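N2152 (Neocallimastix frontalis, PDB 5U22) probably hydrolyses rare arabinosyl substrates as a family 39 glycoside hydrolase with a TIM barrel and a beta sandwich. Local coordinates at residues 27-32 with 340-345; 317-322 with 328-333; 359-364 with 418-423. All blocks are in the same frame, centred on the assembly; numbering follows the deposited sequence. Where two conformers were deposited one is given.

All three contacts lie in the beta domain, beside the TIM barrel. Near the N terminus, residues 27-32 form the corner between strands 23-28 and 31-35. Interaction 1 brings this corner to strand 341-347, closing a loop of 307 residues that includes the parallel sheet of the barrel. Interaction 2 falls within that loop. It is the short hairpin of strands 315-320 and 330-336, with five residues between its segments. Interaction 3 opens after interaction 1 has closed, and joins the loop after strand 353-359 to the C-terminal strand 415-422. Strand 341-347 is a sheet neighbour of both 330-336 and 415-422, so it connects the hairpin with the chain end.

Interaction 1: 27-32 with 340-345; sequences VDCNAK and QYVSFI
In the core of the beta sandwich, Val-27 of strand 23-28 packs on Phe-344 of the non-neighbouring strand 341-347, and Cys-29 meets Val-342. The main contact is a CH-pi interaction. The CG2 methyl of Val-27 lies 3.6 Å from the centroid of the Phe-344 ring, only 9° off the ring normal. It sits over the centre of the face, and CD2 of Phe-344 is its nearest ring atom at 3.7 Å. Both first torsions are extended in the same sense: CG1 of Val-27 and CG of Phe-344 each lie opposite their own backbone N (chi1 173° and -180°). This turns the other valine methyl, CG2, onto the ring. The second pair is looser, with SG of Cys-29 at 4.4 Å from CG1 of Val-342. Cys-29 lies in a type I turn from Asp-28 to Ala-31. An Asx turn supports this corner: the backbone N of Asn-30 donates to OD1 of Asp-28 over 2.9 Å. The same oxygen also accepts from ND2 of Asn-360. Strand 315-320 adds Val-319 against Phe-344 and Val-317 against Val-27. No hydrogen bond crosses between the two segments, so their direct contact rests on dispersion and the burial of apolar groups.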
loop_
_atom_site.group_PDB
_atom_site.type_symbol
_atom_site.label_atom_id
_atom_site.label_comp_id
_atom_site.label_asym_id
_atom_site.label_seq_id
_atom_site.Cartn_x
_atom_site.Cartn_y
_atom_site.Cartn_z
ATOM N N VAL A 27 15.141 11.783 11.392
ATOM C CA VAL A 27 15.609 10.858 10.369
ATOM C C VAL A 27 17.032 10.473 10.742
ATOM O O VAL A 27 17.884 11.349 10.919
ATOM C CB VAL A 27 15.567 11.515 8.979
ATOM C CG1 VAL A 27 16.210 10.621 7.924
ATOM C CG2 VAL A 27 14.136 11.880 8.599
ATOM N N ASP A 28 17.294 9.176 10.888
ATOM C CA ASP A 28 18.647 8.687 11.145
ATOM C C ASP A 28 19.167 8.064 9.855
ATOM O O ASP A 28 18.843 6.918 9.536
ATOM C CB ASP A 28 18.680 7.676 12.294
ATOM C CG ASP A 28 20.101 7.253 12.652
ATOM O OD1 ASP A 28 21.030 7.471 11.835
ATOM O OD2 ASP A 28 20.292 6.701 13.749
ATOM N N CYS A 29 20.026 8.796 9.144
ATOM C CA CYS A 29 20.484 8.313 7.848
ATOM C C CYS A 29 21.360 7.071 7.941
ATOM O O CYS A 29 21.582 6.428 6.910
ATOM C CB CYS A 29 21.230 9.428 7.115
ATOM S SG CYS A 29 20.214 10.911 6.879
ATOM N N ASN A 30 21.847 6.708 9.129
ATOM C CA ASN A 30 22.619 5.481 9.291
ATOM C C ASN A 30 21.761 4.261 9.581
ATOM O O ASN A 30 22.264 3.138 9.508
ATOM C CB ASN A 30 23.639 5.628 10.423
ATOM C CG ASN A 30 24.949 6.196 9.940
ATOM O OD1 ASN A 30 25.171 6.333 8.737
ATOM N ND2 ASN A 30 25.832 6.531 10.877
ATOM N N ALA A 31 20.495 4.452 9.927
ATOM C CA ALA A 31 19.630 3.359 10.366
ATOM C C ALA A 31 18.858 2.824 9.163
ATOM O O ALA A 31 17.700 3.161 8.920
ATOM C CB ALA A 31 18.716 3.842 11.487
ATOM N N LYS A 32 19.526 1.953 8.408
ATOM C CA LYS A 32 18.941 1.384 7.199
ATOM C C LYS A 32 17.850 0.379 7.547
ATOM O O LYS A 32 18.050 -0.505 8.386
ATOM C CB LYS A 32 20.024 0.702 6.361
ATOM C CG LYS A 32 20.618 1.551 5.245
ATOM C CD LYS A 32 21.259 2.836 5.743
ATOM C CE LYS A 32 22.108 3.465 4.650
ATOM N NZ LYS A 32 22.531 4.855 4.961
ATOM N N GLN A 340 23.338 10.544 -4.793
ATOM C CA GLN A 340 23.812 11.540 -3.832
ATOM C C GLN A 340 22.689 12.478 -3.383
ATOM O O GLN A 340 22.772 13.700 -3.509
ATOM C CB GLN A 340 25.016 12.304 -4.391
ATOM C CG GLN A 340 26.212 11.358 -4.600
ATOM C CD GLN A 340 27.524 12.074 -4.854
ATOM O OE1 GLN A 340 28.529 11.814 -4.180
ATOM N NE2 GLN A 340 27.528 12.963 -5.835
ATOM N N TYR A 341 21.644 11.879 -2.806
ATOM C CA TYR A 341 20.584 12.673 -2.199
ATOM C C TYR A 341 19.974 11.924 -1.026
ATOM O O TYR A 341 20.139 10.710 -0.878
ATOM C CB TYR A 341 19.495 13.057 -3.213
ATOM C CG TYR A 341 18.538 11.938 -3.600
ATOM C CD1 TYR A 341 18.829 11.091 -4.653
ATOM C CD2 TYR A 341 17.329 11.761 -2.926
ATOM C CE1 TYR A 341 17.956 10.081 -5.020
ATOM C CE2 TYR A 341 16.449 10.740 -3.279
ATOM C CZ TYR A 341 16.768 9.905 -4.330
ATOM O OH TYR A 341 15.895 8.891 -4.687
ATOM N N VAL A 342 19.293 12.692 -0.178
ATOM C CA VAL A 342 18.398 12.196 0.860
ATOM C C VAL A 342 17.011 12.772 0.591
ATOM O O VAL A 342 16.877 13.955 0.255
ATOM C CB VAL A 342 18.876 12.613 2.264
ATOM C CG1 VAL A 342 17.914 12.103 3.343
ATOM C CG2 VAL A 342 20.306 12.155 2.498
ATOM N N SER A 343 15.980 11.952 0.758
ATOM C CA SER A 343 14.607 12.402 0.568
ATOM C C SER A 343 13.773 11.998 1.774
ATOM O O SER A 343 13.824 10.847 2.206
ATOM C CB SER A 343 13.997 11.811 -0.703
ATOM O OG SER A 343 12.656 12.261 -0.870
ATOM N N PHE A 344 12.983 12.934 2.288
ATOM C CA PHE A 344 12.118 12.711 3.444
ATOM C C PHE A 344 10.738 13.240 3.087
ATOM O O PHE A 344 10.589 14.440 2.829
ATOM C CB PHE A 344 12.673 13.427 4.682
ATOM C CG PHE A 344 11.837 13.240 5.924
ATOM C CD1 PHE A 344 11.060 12.101 6.088
ATOM C CD2 PHE A 344 11.837 14.195 6.930
ATOM C CE1 PHE A 344 10.283 11.924 7.228
ATOM C CE2 PHE A 344 11.067 14.015 8.083
ATOM C CZ PHE A 344 10.293 12.875 8.220
ATOM N N ILE A 345 9.740 12.354 3.033
ATOM C CA ILE A 345 8.360 12.759 2.764
ATOM C C ILE A 345 7.519 12.479 3.997
ATOM O O ILE A 345 7.694 11.447 4.656
ATOM C CB ILE A 345 7.773 12.055 1.519
ATOM C CG1 ILE A 345 7.707 10.536 1.712
ATOM C CG2 ILE A 345 8.610 12.366 0.297
ATOM C CD1 ILE A 345 7.144 9.801 0.480
#

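Interaction 2: 317-322 with 328-333; sequences VSVSPP and LIDGAA
Val-319 reaches from strand 315-320 across to strand 330-336, its partner in an antiparallel hairpin. Its CB lies 3.7 Å from the carbonyl O of Gly-331. CG1 passes the same oxygen at 3.9 Å. CG2, opposite the carbonyl carbon, lies 3.7 Å from the O of Gly-331 and 3.8 Å from CB of Ala-333. At the far end of the pairing, the N of Val-317 donates to the O of Ala-333 over 2.9 Å, with an N-H...O angle of 162°. A water bridges the O of Val-317 and the N of Ala-333. Toward the turn, Pro-322 packs its ring on CG2 of Ile-329 and on CD1 of Leu-328. CG of Pro-321 lies 3.5 Å from OD1 of Asp-330, and the two side chains cross obliquely. That oxygen also takes the backbone N of Gly-331 at 2.7 Å. Asp-330 forms salt bridges with Arg-270 through OD1 and with Arg-267 through OD2. Replacing this aspartate by alanine would probably leave Arg-267 and Arg-270 without their carboxylate mate, and the N of Gly-331 without its acceptor. The two salt bridges tie the buried carboxylate to helix 258-270. With the Gly-331 bond they probably fix its orientation and offset its charge.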
loop_
_atom_site.group_PDB
_atom_site.type_symbol
_atom_site.label_atom_id
_atom_site.label_comp_id
_atom_site.label_asym_id
_atom_site.label_seq_id
_atom_site.Cartn_x
_atom_site.Cartn_y
_atom_site.Cartn_z
ATOM N N VAL A 317 15.428 4.566 5.445
ATOM C CA VAL A 317 16.069 4.734 6.741
ATOM C C VAL A 317 15.027 5.125 7.778
ATOM O O VAL A 317 13.924 5.574 7.455
ATOM C CB VAL A 317 17.200 5.779 6.704
ATOM C CG1 VAL A 317 18.307 5.314 5.782
ATOM C CG2 VAL A 317 16.675 7.132 6.231
ATOM N N SER A 318 15.413 4.981 9.044
ATOM C CA SER A 318 14.460 5.110 10.138
ATOM C C SER A 318 14.008 6.550 10.330
ATOM O O SER A 318 14.801 7.495 10.275
ATOM C CB SER A 318 15.065 4.575 11.431
ATOM O OG SER A 318 15.186 3.157 11.364
ATOM N N VAL A 319 12.711 6.704 10.549
ATOM C CA VAL A 319 12.089 7.977 10.875
ATOM C C VAL A 319 11.453 7.816 12.242
ATOM O O VAL A 319 10.682 6.872 12.457
ATOM C CB VAL A 319 11.019 8.376 9.839
ATOM C CG1 VAL A 319 10.273 9.630 10.307
ATOM C CG2 VAL A 319 11.651 8.598 8.458
ATOM N N SER A 320 11.763 8.730 13.158
ATOM C CA SER A 320 11.125 8.689 14.465
ATOM C C SER A 320 10.096 9.805 14.539
ATOM O O SER A 320 10.476 10.991 14.542
ATOM C CB SER A 320 12.153 8.828 15.585
ATOM O OG SER A 320 11.503 8.939 16.842
ATOM N N PRO A 321 8.808 9.490 14.591
ATOM C CA PRO A 321 7.776 10.522 14.514
ATOM C C PRO A 321 7.234 10.846 15.895
ATOM O O PRO A 321 7.661 10.245 16.891
ATOM C CB PRO A 321 6.709 9.851 13.644
ATOM C CG PRO A 321 6.772 8.416 14.111
ATOM C CD PRO A 321 8.225 8.138 14.490
ATOM N N PRO A 322 6.299 11.795 16.007
ATOM C CA PRO A 322 5.751 12.101 17.347
ATOM C C PRO A 322 5.156 10.896 18.060
ATOM O O PRO A 322 5.448 10.684 19.248
ATOM C CB PRO A 322 4.709 13.181 17.039
ATOM C CG PRO A 322 5.295 13.910 15.868
ATOM C CD PRO A 322 5.896 12.811 15.013
ATOM N N LEU A 328 -0.994 10.869 14.434
ATOM C CA LEU A 328 -0.107 11.998 14.188
ATOM C C LEU A 328 0.810 11.764 12.992
ATOM O O LEU A 328 1.088 10.629 12.586
ATOM C CB LEU A 328 0.741 12.320 15.423
ATOM C CG LEU A 328 -0.093 12.718 16.649
ATOM C CD1 LEU A 328 0.796 13.067 17.833
ATOM C CD2 LEU A 328 -1.024 13.859 16.303
ATOM N N ILE A 329 1.256 12.892 12.428
ATOM C CA ILE A 329 2.201 13.026 11.321
ATOM C C ILE A 329 3.322 11.988 11.367
ATOM O O ILE A 329 3.881 11.692 12.426
ATOM C CB ILE A 329 2.768 14.459 11.311
ATOM C CG1 ILE A 329 3.740 14.678 10.144
ATOM C CG2 ILE A 329 3.428 14.795 12.672
ATOM C CD1 ILE A 329 3.944 16.136 9.865
ATOM N N ASP A 330 3.651 11.430 10.206
ATOM C CA ASP A 330 4.645 10.369 10.094
ATOM C C ASP A 330 5.185 10.420 8.671
ATOM O O ASP A 330 4.707 11.201 7.846
ATOM C CB ASP A 330 4.010 9.018 10.429
ATOM C CG ASP A 330 5.013 7.978 10.875
ATOM O OD1 ASP A 330 6.231 8.133 10.632
ATOM O OD2 ASP A 330 4.564 6.985 11.477
ATOM N N GLY A 331 6.156 9.570 8.364
ATOM C CA GLY A 331 6.678 9.590 7.006
ATOM C C GLY A 331 7.815 8.614 6.805
ATOM O O GLY A 331 8.108 7.778 7.661
ATOM N N ALA A 332 8.459 8.737 5.645
ATOM C CA ALA A 332 9.492 7.797 5.243
ATOM C C ALA A 332 10.644 8.549 4.600
ATOM O O ALA A 332 10.458 9.610 3.998
ATOM C CB ALA A 332 8.949 6.747 4.262
ATOM N N ALA A 333 11.835 7.971 4.708
ATOM C CA ALA A 333 13.031 8.646 4.233
ATOM C C ALA A 333 13.909 7.661 3.488
ATOM O O ALA A 333 13.982 6.486 3.855
ATOM C CB ALA A 333 13.818 9.265 5.386
HETATM O O HOH W 1 11.564 5.360 5.971
#

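Interaction 3: 359-364 with 418-423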
loop_
_atom_site.group_PDB
_atom_site.type_symbol
_atom_site.label_atom_id
_atom_site.label_comp_id
_atom_site.label_asym_id
_atom_site.label_seq_id
_atom_site.Cartn_x
_atom_site.Cartn_y
_atom_site.Cartn_z
ATOM N N LYS A 359 19.998 13.191 11.517
ATOM C CA LYS A 359 21.259 12.808 12.140
ATOM C C LYS A 359 22.001 11.806 11.267
ATOM O O LYS A 359 21.418 11.151 10.392
ATOM C CB LYS A 359 21.045 12.237 13.548
ATOM C CG LYS A 359 19.891 11.287 13.680
ATOM C CD LYS A 359 19.552 11.068 15.161
ATOM C CE LYS A 359 20.702 10.401 15.891
ATOM N N ASN A 360 23.316 11.720 11.500
ATOM C CA ASN A 360 24.202 10.853 10.722
ATOM C C ASN A 360 24.062 11.106 9.223
ATOM O O ASN A 360 24.026 10.176 8.414
ATOM C CB ASN A 360 23.952 9.389 11.057
ATOM C CG ASN A 360 24.265 9.078 12.498
ATOM O OD1 ASN A 360 25.309 9.474 13.002
ATOM N ND2 ASN A 360 23.352 8.400 13.180
ATOM N N LEU A 361 23.994 12.380 8.849
ATOM C CA LEU A 361 23.877 12.760 7.447
ATOM C C LEU A 361 24.996 12.124 6.629
ATOM O O LEU A 361 26.118 11.954 7.124
ATOM C CB LEU A 361 23.909 14.285 7.294
ATOM C CG LEU A 361 22.582 15.004 7.524
ATOM C CD1 LEU A 361 22.795 16.504 7.613
ATOM C CD2 LEU A 361 21.571 14.681 6.420
ATOM N N PRO A 362 24.718 11.743 5.386
ATOM C CA PRO A 362 25.757 11.143 4.546
ATOM C C PRO A 362 26.986 12.030 4.433
ATOM O O PRO A 362 26.894 13.247 4.255
ATOM C CB PRO A 362 25.063 10.985 3.196
ATOM C CG PRO A 362 23.621 10.847 3.537
ATOM C CD PRO A 362 23.410 11.779 4.706
ATOM N N SER A 363 28.147 11.391 4.524
ATOM C CA SER A 363 29.397 12.105 4.351
ATOM C C SER A 363 29.542 12.649 2.944
ATOM O O SER A 363 30.318 13.593 2.742
ATOM C CB SER A 363 30.565 11.192 4.700
ATOM O OG SER A 363 30.573 10.059 3.856
ATOM N N PHE A 364 28.798 12.104 1.964
ATOM C CA PHE A 364 28.914 12.659 0.619
ATOM C C PHE A 364 28.416 14.098 0.550
ATOM O O PHE A 364 28.756 14.809 -0.397
ATOM C CB PHE A 364 28.218 11.765 -0.440
ATOM C CG PHE A 364 26.712 11.639 -0.315
ATOM C CD1 PHE A 364 25.859 12.712 -0.582
ATOM C CD2 PHE A 364 26.145 10.402 -0.041
ATOM C CE1 PHE A 364 24.478 12.566 -0.489
ATOM C CE2 PHE A 364 24.767 10.243 0.042
ATOM C CZ PHE A 364 23.935 11.321 -0.173
ATOM N N ILE A 418 11.357 17.028 2.155
ATOM C CA ILE A 418 12.666 17.660 2.276
ATOM C C ILE A 418 13.629 16.857 1.415
ATOM O O ILE A 418 13.781 15.646 1.613
ATOM C CB ILE A 418 13.127 17.724 3.739
ATOM C CG1 ILE A 418 12.229 18.689 4.504
ATOM C CG2 ILE A 418 14.591 18.164 3.816
ATOM C CD1 ILE A 418 12.322 18.552 5.994
ATOM N N TYR A 419 14.247 17.518 0.435
ATOM C CA TYR A 419 15.123 16.868 -0.537
ATOM C C TYR A 419 16.511 17.472 -0.395
ATOM O O TYR A 419 16.681 18.680 -0.594
ATOM C CB TYR A 419 14.589 17.068 -1.958
ATOM C CG TYR A 419 15.082 16.068 -2.985
ATOM C CD1 TYR A 419 14.410 14.867 -3.188
ATOM C CD2 TYR A 419 16.188 16.343 -3.777
ATOM C CE1 TYR A 419 14.844 13.952 -4.139
ATOM C CE2 TYR A 419 16.639 15.425 -4.735
ATOM C CZ TYR A 419 15.959 14.235 -4.907
ATOM O OH TYR A 419 16.378 13.320 -5.857
ATOM N N ILE A 420 17.498 16.642 -0.062
ATOM C CA ILE A 420 18.826 17.116 0.313
ATOM C C ILE A 420 19.832 16.637 -0.723
ATOM O O ILE A 420 19.954 15.431 -0.968
ATOM C CB ILE A 420 19.230 16.627 1.719
ATOM C CG1 ILE A 420 18.146 16.973 2.740
ATOM C CG2 ILE A 420 20.571 17.202 2.125
ATOM C CD1 ILE A 420 18.491 16.525 4.153
ATOM N N THR A 421 20.575 17.575 -1.301
ATOM C CA THR A 421 21.613 17.268 -2.280
ATOM C C THR A 421 22.899 17.980 -1.879
ATOM O O THR A 421 22.946 18.718 -0.891
ATOM C CB THR A 421 21.186 17.679 -3.699
ATOM O OG1 THR A 421 20.748 19.045 -3.699
ATOM C CG2 THR A 421 20.057 16.794 -4.192
ATOM N N LYS A 422 23.950 17.761 -2.666
ATOM C CA LYS A 422 25.227 18.404 -2.388
ATOM C C LYS A 422 25.157 19.892 -2.705
ATOM O O LYS A 422 24.555 20.305 -3.696
ATOM C CB LYS A 422 26.346 17.747 -3.196
ATOM C CG LYS A 422 26.684 16.332 -2.744
ATOM C CD LYS A 422 27.799 15.716 -3.604
ATOM C CE LYS A 422 29.047 16.587 -3.603
ATOM N NZ LYS A 422 30.149 15.982 -4.404
ATOM N N ALA A 423 25.778 20.698 -1.852
ATOM C CA ALA A 423 25.805 22.145 -2.054
ATOM C C ALA A 423 27.034 22.562 -2.857
ATOM O O ALA A 423 26.926 23.338 -3.805
ATOM C CB ALA A 423 25.782 22.867 -0.722
#
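Leu-361 and Ile-420 meet through their end methyls, with the two side chains roughly at right angles. CD2 of Leu-361 lies 4.2 Å from CD1 of Ile-420. The isoleucine arm is fully stretched at its second torsion (chi2 -180°), which carries CD1 out from strand 415-422 to the leucine. No other pair of side-chain atoms from these two residues comes as close. Both residues are buried. Ile-420 also touches Phe-358, Leu-365 and Ala-369, so the leucine methyl joins a larger apolar cluster.

The second pair is set differently. Lys-422 lies at the edge of the Phe-364 ring, near its plane, and not over a face. Its CG is 4.3 Å from CD1 of Phe-364. One face of that ring is taken by CB of Pro-362, 3.2 Å above the plane and shifted toward the rim. Pro-362 thus lies over that face from within the same loop, while the lysine comes at the edge.

These residues belong to the beta domain. Residues 359-364 leave the end of strand 353-359 and run into a 3-10 segment that begins at Ser-363. Strand 415-422, near the C terminus, pairs with strands 341-347 and 368-376. The touching parts run 33° apart, and no hydrogen bond joins the two segments.

The lysine chain also passes the backbone of Phe-364. CG and CD of Lys-422 each lie 3.5 Å from the carbonyl O of Phe-364, and CE lies 3.7 Å from it. A bend at chi3 (56°) folds the chain here, keeping all three methylenes close to that oxygen. NZ of Lys-422 runs on beyond it, 4.4 Å from the O of Phe-364. Gln-340, from the turn before strand 341-347, touches both Phe-364 and Lys-422.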